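Local coordinates for protein predicted metal-dependent phosphohydrolase (Magnetospirillum magnetotacticum MS-1, PDB 3KH1) that probably removes phosphate from deoxynucleoside 5'-monophosphates, as a predicted metal-dependent phosphohydrolase built on a helical HD domain, at residues 86-91 with 164-169; 148-153 with 186-191; 65-70 with 123-128; 136-141 with 171-176. One frame throughout, in Å; residues are numbered along the deposited sequence. Where two conformers were deposited one is given.

Interaction 1: 86-91 with 164-169; sequences FIHDEA and RAKVDK
H88 and K166 meet through matching first torsions: in each, CG stands anti to the carbonyl carbon and beside the backbone N, at chi1 -59° for H88 and -67° for K166. H88 thereby sends its imidazole toward the helix, while K166 starts its long chain back toward the loop. The leading atom of the ring is CE1, which comes to 3.8 Å from K166 CB. The carbonyl of the same lysine lies at the edge of the ring, near its plane, with K166 O 3.7 Å from H88 CE1. This is a van der Waals approach between a C-H edge and a carbonyl oxygen. V167 N lies farther off and oblique to the ring. These contacts set a type I turn, F86 to D89, closed by D89 N to F86 O at 2.9 Å, against the opening turns of helix 164-177 in the HD domain. The turn belongs to the long loop between helices 79-82 and 96-108. Two side chains of the same turn border the imidazole: I87 CG2 lies over one face, and F86 CE2 meets the ring edge in plane. V162 and L170 add further packing around H88. Beyond CG the K166 chain is extended, which carries its ammonium past the ring to a water. That water donates to H88 O at 2.7 Å and accepts a weak bond from K166 NZ at 3.4 Å, making a tenuous polar link between loop and helix. On the inner side of the helix, V167 packs on V162, L146 and V189.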
# COMPACT_ATOMS: atom_id res chain seq x y z
N PHE A 86 -0.99 -1.03 -20.10
CA PHE A 86 -2.40 -1.43 -19.98
C PHE A 86 -2.54 -2.87 -20.47
O PHE A 86 -1.98 -3.22 -21.48
CB PHE A 86 -3.25 -0.49 -20.78
CG PHE A 86 -4.73 -0.75 -20.69
CD1 PHE A 86 -5.38 -0.84 -19.47
CD2 PHE A 86 -5.46 -0.90 -21.84
CE1 PHE A 86 -6.76 -1.03 -19.41
CE2 PHE A 86 -6.82 -1.12 -21.82
CZ PHE A 86 -7.49 -1.16 -20.59
N ILE A 87 -3.28 -3.68 -19.72
CA ILE A 87 -3.32 -5.12 -19.96
C ILE A 87 -3.76 -5.47 -21.36
O ILE A 87 -3.28 -6.44 -21.93
CB ILE A 87 -4.23 -5.79 -18.87
CG1 ILE A 87 -4.21 -7.32 -18.99
CG2 ILE A 87 -5.70 -5.30 -18.98
CD1 ILE A 87 -3.07 -7.94 -18.42
N HIS A 88 -4.66 -4.68 -21.95
CA HIS A 88 -5.17 -4.94 -23.29
C HIS A 88 -4.37 -4.30 -24.43
O HIS A 88 -4.71 -4.47 -25.61
CB HIS A 88 -6.64 -4.54 -23.36
CG HIS A 88 -7.51 -5.27 -22.38
ND1 HIS A 88 -7.70 -6.64 -22.42
CD2 HIS A 88 -8.21 -4.83 -21.31
CE1 HIS A 88 -8.50 -7.00 -21.42
NE2 HIS A 88 -8.81 -5.93 -20.72
N ASP A 89 -3.29 -3.62 -24.09
CA ASP A 89 -2.44 -2.97 -25.09
C ASP A 89 -1.35 -3.94 -25.58
O ASP A 89 -0.27 -4.10 -24.94
CB ASP A 89 -1.79 -1.70 -24.50
CG ASP A 89 -2.71 -0.47 -24.56
OD1 ASP A 89 -3.78 -0.52 -25.20
OD2 ASP A 89 -2.31 0.56 -23.98
N GLU A 90 -1.63 -4.59 -26.71
CA GLU A 90 -0.67 -5.48 -27.42
C GLU A 90 0.74 -4.90 -27.70
O GLU A 90 1.74 -5.54 -27.32
CB GLU A 90 -1.27 -5.99 -28.74
N ALA A 91 0.85 -3.75 -28.39
CA ALA A 91 2.20 -3.16 -28.63
C ALA A 91 2.95 -2.97 -27.30
O ALA A 91 4.18 -3.17 -27.20
CB ALA A 91 2.08 -1.83 -29.36
N ARG A 164 -16.35 -8.04 -24.06
CA ARG A 164 -16.50 -9.23 -23.22
C ARG A 164 -15.42 -10.26 -23.54
O ARG A 164 -14.87 -10.87 -22.65
CB ARG A 164 -17.85 -9.92 -23.42
CG ARG A 164 -18.01 -11.25 -22.62
CD ARG A 164 -17.93 -10.97 -21.13
NE ARG A 164 -17.80 -12.13 -20.24
CZ ARG A 164 -18.76 -12.54 -19.44
NH1 ARG A 164 -19.93 -11.92 -19.43
NH2 ARG A 164 -18.54 -13.53 -18.62
N ALA A 165 -15.17 -10.48 -24.83
CA ALA A 165 -14.17 -11.47 -25.23
C ALA A 165 -12.79 -11.20 -24.63
O ALA A 165 -12.12 -12.12 -24.16
CB ALA A 165 -14.07 -11.59 -26.77
N LYS A 166 -12.38 -9.93 -24.58
CA LYS A 166 -11.09 -9.56 -23.99
C LYS A 166 -11.07 -9.79 -22.48
O LYS A 166 -10.09 -10.30 -21.92
CB LYS A 166 -10.70 -8.12 -24.33
CG LYS A 166 -10.41 -7.87 -25.80
CD LYS A 166 -9.97 -6.43 -26.03
CE LYS A 166 -9.98 -6.04 -27.50
NZ LYS A 166 -9.26 -4.73 -27.75
N VAL A 167 -12.17 -9.45 -21.81
CA VAL A 167 -12.27 -9.69 -20.37
C VAL A 167 -12.30 -11.18 -20.06
O VAL A 167 -11.70 -11.64 -19.09
CB VAL A 167 -13.47 -8.96 -19.77
CG1 VAL A 167 -13.64 -9.34 -18.29
CG2 VAL A 167 -13.33 -7.44 -19.98
N ASP A 168 -12.97 -11.94 -20.90
CA ASP A 168 -13.08 -13.39 -20.71
C ASP A 168 -11.73 -14.06 -20.76
O ASP A 168 -11.52 -15.14 -20.20
CB ASP A 168 -13.97 -14.04 -21.78
CG ASP A 168 -15.44 -13.92 -21.47
OD1 ASP A 168 -15.81 -13.63 -20.29
OD2 ASP A 168 -16.26 -14.14 -22.41
N LYS A 169 -10.80 -13.48 -21.48
CA LYS A 169 -9.45 -14.02 -21.51
C LYS A 169 -8.73 -13.89 -20.15
O LYS A 169 -7.85 -14.70 -19.87
CB LYS A 169 -8.63 -13.36 -22.63
CG LYS A 169 -9.08 -13.79 -24.04
O HOH W 1 -6.32 -6.18 -26.95

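Interaction 2: 148-153 with 186-191; sequences HNFETE and RALVDE
A single aromatic ring, F150, carries this whole contact, receiving a leucine methyl over one face and the aliphatic part of a glutamate at its edge. L188 CD1 sits 3.8 Å from the centroid of the F150 ring and 19° off its normal, a CH-pi contact displaced a little toward CG and CD1; the nearest approach is L188 CD1 to F150 CD1, 3.6 Å. The CB of L188 is not aimed at the ring, and it is the branched end of the chain that closes the distance. E191 arrives near the ring plane, with its CG 3.7 Å from F150 CE1. With CG anti to the backbone N (chi1 178°) the methylene reaches the ring edge; the bend at chi2 (67°) then turns the carboxylate away to R195, where OE2 forms a salt bridge with NE. Y197 meets F150 edge-to-face from outside the two helices. With an alanine here in place of F150, the L188 methyl and the E191 methylene would probably lose their common surface, leaving a gap between the end of helix 132-151 and the flank of helix 179-195. F150 stands in the last turn of helix 132-151, and its carbonyl accepts from E153 N at 3.2 Å. E153, at positive phi, is the C-prime residue, so the ring joins helix 179-195 to a helix C-terminus finished by a Schellman motif.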
# COMPACT_ATOMS: atom_id res chain seq x y z
N HIS A 148 -13.60 -1.76 -10.25
CA HIS A 148 -13.56 -0.32 -10.57
C HIS A 148 -14.28 0.02 -11.86
O HIS A 148 -15.03 0.99 -11.91
CB HIS A 148 -12.12 0.18 -10.61
CG HIS A 148 -11.56 0.46 -9.25
ND1 HIS A 148 -11.02 1.67 -8.94
CD2 HIS A 148 -11.51 -0.29 -8.11
CE1 HIS A 148 -10.67 1.66 -7.66
NE2 HIS A 148 -10.96 0.49 -7.13
N ASN A 149 -14.15 -0.83 -12.89
CA ASN A 149 -14.84 -0.59 -14.12
C ASN A 149 -16.35 -0.66 -13.90
O ASN A 149 -17.12 0.08 -14.49
CB ASN A 149 -14.41 -1.59 -15.20
CG ASN A 149 -13.57 -0.98 -16.27
OD1 ASN A 149 -13.92 0.02 -16.88
ND2 ASN A 149 -12.48 -1.67 -16.59
N PHE A 150 -16.79 -1.53 -13.00
CA PHE A 150 -18.24 -1.62 -12.73
C PHE A 150 -18.70 -0.31 -12.07
O PHE A 150 -19.71 0.28 -12.45
CB PHE A 150 -18.55 -2.82 -11.86
CG PHE A 150 -20.01 -3.13 -11.77
CD1 PHE A 150 -20.59 -3.97 -12.71
CD2 PHE A 150 -20.79 -2.60 -10.77
CE1 PHE A 150 -21.93 -4.24 -12.66
CE2 PHE A 150 -22.17 -2.86 -10.72
CZ PHE A 150 -22.73 -3.71 -11.65
N GLU A 151 -17.95 0.18 -11.10
CA GLU A 151 -18.29 1.42 -10.42
C GLU A 151 -18.30 2.64 -11.31
O GLU A 151 -19.09 3.55 -11.12
CB GLU A 151 -17.38 1.68 -9.23
CG GLU A 151 -17.53 0.64 -8.08
CD GLU A 151 -18.94 0.43 -7.57
OE1 GLU A 151 -19.48 1.43 -7.06
OE2 GLU A 151 -19.48 -0.70 -7.74
N THR A 152 -17.38 2.66 -12.29
CA THR A 152 -17.25 3.78 -13.20
C THR A 152 -18.05 3.61 -14.51
O THR A 152 -17.92 4.40 -15.44
CB THR A 152 -15.77 4.04 -13.54
OG1 THR A 152 -15.24 2.95 -14.31
CG2 THR A 152 -14.93 4.28 -12.26
N GLU A 153 -18.93 2.62 -14.54
CA GLU A 153 -19.81 2.37 -15.68
C GLU A 153 -18.99 2.12 -16.95
O GLU A 153 -19.32 2.63 -18.03
CB GLU A 153 -20.85 3.51 -15.81
CG GLU A 153 -21.68 3.72 -14.52
CD GLU A 153 -22.81 4.75 -14.63
OE1 GLU A 153 -23.21 5.11 -15.74
OE2 GLU A 153 -23.30 5.17 -13.57
N ARG A 186 -17.22 -13.27 -12.80
CA ARG A 186 -18.04 -13.57 -13.96
C ARG A 186 -19.46 -12.96 -13.85
O ARG A 186 -20.00 -12.45 -14.82
CB ARG A 186 -18.16 -15.09 -14.23
CG ARG A 186 -16.87 -15.76 -14.72
CD ARG A 186 -17.11 -17.19 -15.18
NE ARG A 186 -17.63 -18.02 -14.05
CZ ARG A 186 -16.88 -18.60 -13.11
NH1 ARG A 186 -15.56 -18.49 -13.10
NH2 ARG A 186 -17.47 -19.29 -12.15
N ALA A 187 -20.06 -13.05 -12.68
CA ALA A 187 -21.42 -12.49 -12.48
C ALA A 187 -21.37 -10.95 -12.60
O ALA A 187 -22.23 -10.33 -13.19
CB ALA A 187 -21.96 -12.91 -11.11
N LEU A 188 -20.30 -10.33 -12.11
CA LEU A 188 -20.13 -8.89 -12.21
C LEU A 188 -20.03 -8.48 -13.66
O LEU A 188 -20.65 -7.51 -14.10
CB LEU A 188 -18.87 -8.46 -11.44
CG LEU A 188 -18.63 -6.96 -11.22
CD1 LEU A 188 -19.63 -6.39 -10.18
CD2 LEU A 188 -17.19 -6.71 -10.80
N VAL A 189 -19.23 -9.23 -14.44
CA VAL A 189 -19.04 -8.91 -15.85
C VAL A 189 -20.33 -9.16 -16.65
O VAL A 189 -20.68 -8.37 -17.50
CB VAL A 189 -17.83 -9.72 -16.38
CG1 VAL A 189 -17.73 -9.67 -17.91
CG2 VAL A 189 -16.52 -9.20 -15.72
N ASP A 190 -21.06 -10.23 -16.32
CA ASP A 190 -22.36 -10.46 -16.94
C ASP A 190 -23.26 -9.25 -16.76
O ASP A 190 -23.93 -8.81 -17.69
CB ASP A 190 -23.09 -11.67 -16.33
CG ASP A 190 -22.50 -13.03 -16.74
OD1 ASP A 190 -21.71 -13.10 -17.71
OD2 ASP A 190 -22.85 -14.04 -16.06
N GLU A 191 -23.31 -8.74 -15.53
CA GLU A 191 -24.15 -7.58 -15.24
C GLU A 191 -23.61 -6.34 -15.98
O GLU A 191 -24.39 -5.54 -16.48
CB GLU A 191 -24.25 -7.34 -13.74
CG GLU A 191 -25.08 -6.11 -13.36
CD GLU A 191 -26.57 -6.19 -13.66
OE1 GLU A 191 -27.11 -7.29 -13.88
OE2 GLU A 191 -27.21 -5.11 -13.66

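Interaction 3: 65-70 with 123-128; sequences IGRVAR and WQEYEA
R67 and E125 face each other from opposite directions and join in a two-pronged, end-on salt bridge. R67 NH2 donates to E125 OE1 at 2.8 Å, using the syn lone pair of that oxygen, with an N-H...O angle of 162°. R67 NH1 donates to E125 OE2 at 3.0 Å and is straighter, at 171°. Both oxygens lie close to the guanidinium plane, yet the two flat groups are turned 34° against each other. The twist is taken up at OE2, which is met on its syn side but from out of the carboxylate plane. Reach explains how the pair forms: each CG is anti to its own backbone N, and both chains then run extended, spanning the space between helices 65-74 and 113-128. Within these two segments the helices meet through this ion pair alone, a surface bridge between two helices of the HD domain. Near the bridge, R67 packs on L122 and E125 on M71, each leaning on the helix opposite its own. Each charged group also has a second polar partner: R67 NH1 forms a salt bridge with D133 OD2, and E125 OE2 is hydrogen-bonded to T131 OG1. The arginine thus serves two acids, and OE2 is gripped twice, which should restrict rotation of the carboxylate. A methionine in place of R67 is likely to leave both E125 and D133 without their cationic mate and the E125 carboxylate freer to turn about T131. One turn along, R70 packs on F53 of the second subunit.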
# COMPACT_ATOMS: atom_id res chain seq x y z
N ILE A 65 -0.93 -15.77 3.56
CA ILE A 65 -1.55 -14.49 3.23
C ILE A 65 -0.60 -13.30 3.46
O ILE A 65 -0.62 -12.36 2.70
CB ILE A 65 -2.89 -14.32 3.99
CG1 ILE A 65 -3.94 -15.33 3.47
CG2 ILE A 65 -3.37 -12.85 3.99
CD1 ILE A 65 -4.44 -15.04 2.05
N GLY A 66 0.23 -13.32 4.49
CA GLY A 66 1.18 -12.26 4.71
C GLY A 66 2.21 -12.16 3.60
O GLY A 66 2.65 -11.08 3.22
N ARG A 67 2.58 -13.32 3.06
CA ARG A 67 3.49 -13.38 1.94
C ARG A 67 2.84 -12.87 0.66
O ARG A 67 3.48 -12.15 -0.11
CB ARG A 67 4.04 -14.79 1.80
CG ARG A 67 5.11 -14.94 0.74
CD ARG A 67 5.85 -16.28 0.87
NE ARG A 67 7.00 -16.39 -0.02
CZ ARG A 67 6.89 -16.68 -1.31
NH1 ARG A 67 5.68 -16.89 -1.85
NH2 ARG A 67 7.99 -16.76 -2.02
N VAL A 68 1.58 -13.23 0.45
CA VAL A 68 0.80 -12.64 -0.65
C VAL A 68 0.78 -11.11 -0.53
O VAL A 68 0.99 -10.40 -1.52
CB VAL A 68 -0.63 -13.22 -0.69
CG1 VAL A 68 -1.54 -12.41 -1.63
CG2 VAL A 68 -0.56 -14.71 -1.13
N ALA A 69 0.55 -10.61 0.69
CA ALA A 69 0.51 -9.17 0.92
C ALA A 69 1.84 -8.56 0.53
O ALA A 69 1.88 -7.54 -0.16
CB ALA A 69 0.14 -8.83 2.36
N ARG A 70 2.93 -9.14 1.01
CA ARG A 70 4.28 -8.60 0.70
C ARG A 70 4.54 -8.59 -0.79
O ARG A 70 4.99 -7.61 -1.37
CB ARG A 70 5.35 -9.42 1.43
CG ARG A 70 6.76 -8.99 1.17
CD ARG A 70 7.77 -9.67 2.00
NE ARG A 70 7.93 -11.10 1.74
CZ ARG A 70 7.49 -12.09 2.52
NH1 ARG A 70 6.61 -11.85 3.48
NH2 ARG A 70 7.86 -13.33 2.29
N TRP A 123 9.05 -10.87 -6.95
CA TRP A 123 8.44 -10.24 -8.09
C TRP A 123 8.36 -11.22 -9.28
O TRP A 123 7.31 -11.34 -9.91
CB TRP A 123 9.25 -8.98 -8.50
CG TRP A 123 8.86 -8.49 -9.87
CD1 TRP A 123 7.63 -8.08 -10.28
CD2 TRP A 123 9.69 -8.49 -11.02
NE1 TRP A 123 7.66 -7.80 -11.62
CE2 TRP A 123 8.90 -8.05 -12.10
CE3 TRP A 123 11.02 -8.81 -11.24
CZ2 TRP A 123 9.40 -7.91 -13.39
CZ3 TRP A 123 11.53 -8.66 -12.51
CH2 TRP A 123 10.73 -8.21 -13.56
N GLN A 124 9.44 -11.96 -9.53
CA GLN A 124 9.47 -12.94 -10.61
C GLN A 124 8.39 -14.03 -10.39
O GLN A 124 7.72 -14.48 -11.32
CB GLN A 124 10.89 -13.55 -10.71
CG GLN A 124 11.97 -12.55 -11.24
CD GLN A 124 13.41 -12.90 -10.87
OE1 GLN A 124 13.77 -14.06 -10.78
NE2 GLN A 124 14.24 -11.88 -10.67
N GLU A 125 8.21 -14.43 -9.13
CA GLU A 125 7.24 -15.41 -8.76
C GLU A 125 5.81 -14.92 -9.04
O GLU A 125 4.98 -15.63 -9.63
CB GLU A 125 7.42 -15.77 -7.28
CG GLU A 125 6.45 -16.78 -6.79
CD GLU A 125 6.65 -17.16 -5.34
OE1 GLU A 125 7.69 -16.83 -4.76
OE2 GLU A 125 5.70 -17.73 -4.75
N TYR A 126 5.57 -13.66 -8.67
CA TYR A 126 4.30 -13.01 -8.98
C TYR A 126 4.03 -13.04 -10.49
O TYR A 126 2.94 -13.42 -10.94
CB TYR A 126 4.31 -11.56 -8.50
CG TYR A 126 3.10 -10.82 -8.95
CD1 TYR A 126 1.90 -10.98 -8.28
CD2 TYR A 126 3.14 -9.96 -10.04
CE1 TYR A 126 0.76 -10.35 -8.67
CE2 TYR A 126 1.94 -9.30 -10.44
CZ TYR A 126 0.77 -9.51 -9.73
OH TYR A 126 -0.37 -8.84 -10.16
N GLU A 127 5.03 -12.63 -11.26
CA GLU A 127 4.86 -12.57 -12.71
C GLU A 127 4.61 -13.94 -13.33
O GLU A 127 3.84 -14.04 -14.30
CB GLU A 127 6.06 -11.92 -13.39
CG GLU A 127 6.26 -10.52 -13.05
CD GLU A 127 5.16 -9.60 -13.58
OE1 GLU A 127 4.46 -9.96 -14.56
OE2 GLU A 127 5.03 -8.49 -13.02
N ALA A 128 5.23 -14.98 -12.78
CA ALA A 128 5.08 -16.32 -13.34
C ALA A 128 3.71 -16.95 -13.06
O ALA A 128 3.30 -17.86 -13.78
CB ALA A 128 6.19 -17.27 -12.86

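Interaction 4: 136-141 with 171-176; sequences FADALD and LPRIEA
D138 and R173 supply the ionic part of the contact. The arginine presents its NE side: R173 NE donates to D138 OD2 at 2.9 Å and R173 NH2 to D138 OD1 at 2.8 Å. Both bonds are nearly straight and use syn lone pairs, and the carboxylate and guanidinium planes lie 10° apart. A bend at chi3 (65°) swings the guanidinium round to lie flat beside the acid. R129 also packs against D138, gathering a second cation near this buried carboxylate. Water adds a hydrogen-bonded link, donating to D138 OD2 at 2.8 Å and to R173 O at 2.9 Å. The backbones come nearest at A139, whose CA is 3.9 Å from that of I174; A139 CB touches I174 O at 3.5 Å, and I174 CG1 rests on A139 O. Such a small side chain lets the axes approach to 7.5 Å, crossing at -135°. Three residues after D138, D141 accepts a hydrogen bond from H44 and packs on H75, an arrangement consistent with the H...HD...D metal-site signature that defines HD-domain phosphohydrolases.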
# COMPACT_ATOMS: atom_id res chain seq x y z
N PHE A 136 -3.03 -16.55 -6.04
CA PHE A 136 -4.00 -15.77 -5.25
C PHE A 136 -3.71 -14.27 -5.41
O PHE A 136 -4.61 -13.49 -5.61
CB PHE A 136 -4.00 -16.22 -3.79
CG PHE A 136 -5.14 -15.67 -3.01
CD1 PHE A 136 -6.45 -16.01 -3.31
CD2 PHE A 136 -4.91 -14.79 -1.94
CE1 PHE A 136 -7.47 -15.46 -2.60
CE2 PHE A 136 -5.97 -14.25 -1.20
CZ PHE A 136 -7.22 -14.59 -1.53
N ALA A 137 -2.42 -13.90 -5.38
CA ALA A 137 -2.04 -12.50 -5.62
C ALA A 137 -2.55 -12.01 -6.97
O ALA A 137 -3.16 -10.92 -7.08
CB ALA A 137 -0.50 -12.38 -5.57
N ASP A 138 -2.32 -12.79 -8.02
CA ASP A 138 -2.71 -12.41 -9.37
C ASP A 138 -4.25 -12.32 -9.49
O ASP A 138 -4.77 -11.41 -10.14
CB ASP A 138 -2.17 -13.41 -10.39
CG ASP A 138 -2.37 -12.95 -11.82
OD1 ASP A 138 -1.77 -11.92 -12.20
OD2 ASP A 138 -3.08 -13.67 -12.57
N ALA A 139 -4.96 -13.23 -8.84
CA ALA A 139 -6.43 -13.21 -8.88
C ALA A 139 -6.97 -11.91 -8.28
O ALA A 139 -7.87 -11.28 -8.84
CB ALA A 139 -6.94 -14.44 -8.12
N LEU A 140 -6.39 -11.48 -7.17
CA LEU A 140 -6.84 -10.26 -6.52
C LEU A 140 -6.53 -9.06 -7.37
O LEU A 140 -7.32 -8.13 -7.54
CB LEU A 140 -6.19 -10.09 -5.18
CG LEU A 140 -6.53 -11.15 -4.16
CD1 LEU A 140 -5.54 -11.07 -2.98
CD2 LEU A 140 -7.96 -10.96 -3.69
N ASP A 141 -5.35 -9.05 -7.96
CA ASP A 141 -4.92 -7.97 -8.83
C ASP A 141 -5.79 -7.84 -10.08
O ASP A 141 -6.01 -6.73 -10.58
CB ASP A 141 -3.48 -8.15 -9.25
CG ASP A 141 -2.96 -6.94 -9.93
OD1 ASP A 141 -2.89 -5.89 -9.26
OD2 ASP A 141 -2.59 -7.07 -11.09
N LEU A 171 -10.49 -13.64 -17.02
CA LEU A 171 -11.24 -14.20 -15.90
C LEU A 171 -10.65 -15.54 -15.36
O LEU A 171 -10.69 -15.78 -14.14
CB LEU A 171 -12.73 -14.37 -16.25
CG LEU A 171 -13.51 -13.05 -16.30
CD1 LEU A 171 -14.86 -13.22 -16.91
CD2 LEU A 171 -13.70 -12.44 -14.90
N PRO A 172 -10.06 -16.39 -16.23
CA PRO A 172 -9.49 -17.62 -15.67
C PRO A 172 -8.34 -17.38 -14.68
O PRO A 172 -8.07 -18.23 -13.83
CB PRO A 172 -9.00 -18.37 -16.90
CG PRO A 172 -9.92 -17.85 -18.00
CD PRO A 172 -10.08 -16.42 -17.70
N ARG A 173 -7.70 -16.23 -14.76
CA ARG A 173 -6.67 -15.90 -13.78
C ARG A 173 -7.25 -15.67 -12.39
O ARG A 173 -6.59 -15.93 -11.39
CB ARG A 173 -5.82 -14.72 -14.25
CG ARG A 173 -4.90 -15.08 -15.39
CD ARG A 173 -4.33 -13.90 -16.15
NE ARG A 173 -3.46 -13.09 -15.34
CZ ARG A 173 -2.70 -12.11 -15.81
NH1 ARG A 173 -2.71 -11.83 -17.12
NH2 ARG A 173 -1.95 -11.39 -14.99
N ILE A 174 -8.46 -15.14 -12.31
CA ILE A 174 -9.15 -15.01 -11.04
C ILE A 174 -9.55 -16.39 -10.54
O ILE A 174 -9.31 -16.76 -9.37
CB ILE A 174 -10.32 -14.02 -11.14
CG1 ILE A 174 -9.83 -12.65 -11.69
CG2 ILE A 174 -10.98 -13.87 -9.77
CD1 ILE A 174 -10.96 -11.66 -11.94
N GLU A 175 -10.16 -17.18 -11.42
CA GLU A 175 -10.58 -18.53 -11.08
C GLU A 175 -9.42 -19.36 -10.56
O GLU A 175 -9.61 -20.16 -9.66
CB GLU A 175 -11.18 -19.21 -12.33
CG GLU A 175 -11.83 -20.51 -12.08
CD GLU A 175 -13.24 -20.43 -11.50
OE1 GLU A 175 -13.74 -19.30 -11.24
OE2 GLU A 175 -13.85 -21.51 -11.28
N ALA A 176 -8.25 -19.17 -11.14
CA ALA A 176 -7.08 -19.93 -10.75
C ALA A 176 -6.68 -19.69 -9.29
O ALA A 176 -6.05 -20.58 -8.67
CB ALA A 176 -5.91 -19.67 -11.73
O HOH W 2 -3.70 -16.26 -11.83

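Helices 132-151, 164-177 and 179-195, consecutive in the chain, tie interactions 1, 2 and 4 together. R164 NH1 of interaction 1 forms a salt bridge with D190 OD1 of interaction 2 (2.7 Å), and R186 NH1 of interaction 2 another with E175 OE1 of interaction 4 (2.7 Å). Interaction 3 joins this group through interaction 4, where Y126 packs on A137 and its OH lies 3.0 Å from D141 OD2. Interactions 2 and 3, with centres 26 Å apart, flank the centre of the chain, and both reach the second subunit. A bound calcium lies about 7 Å from the H88 side chain and about 11 Å from those of F150 and I174.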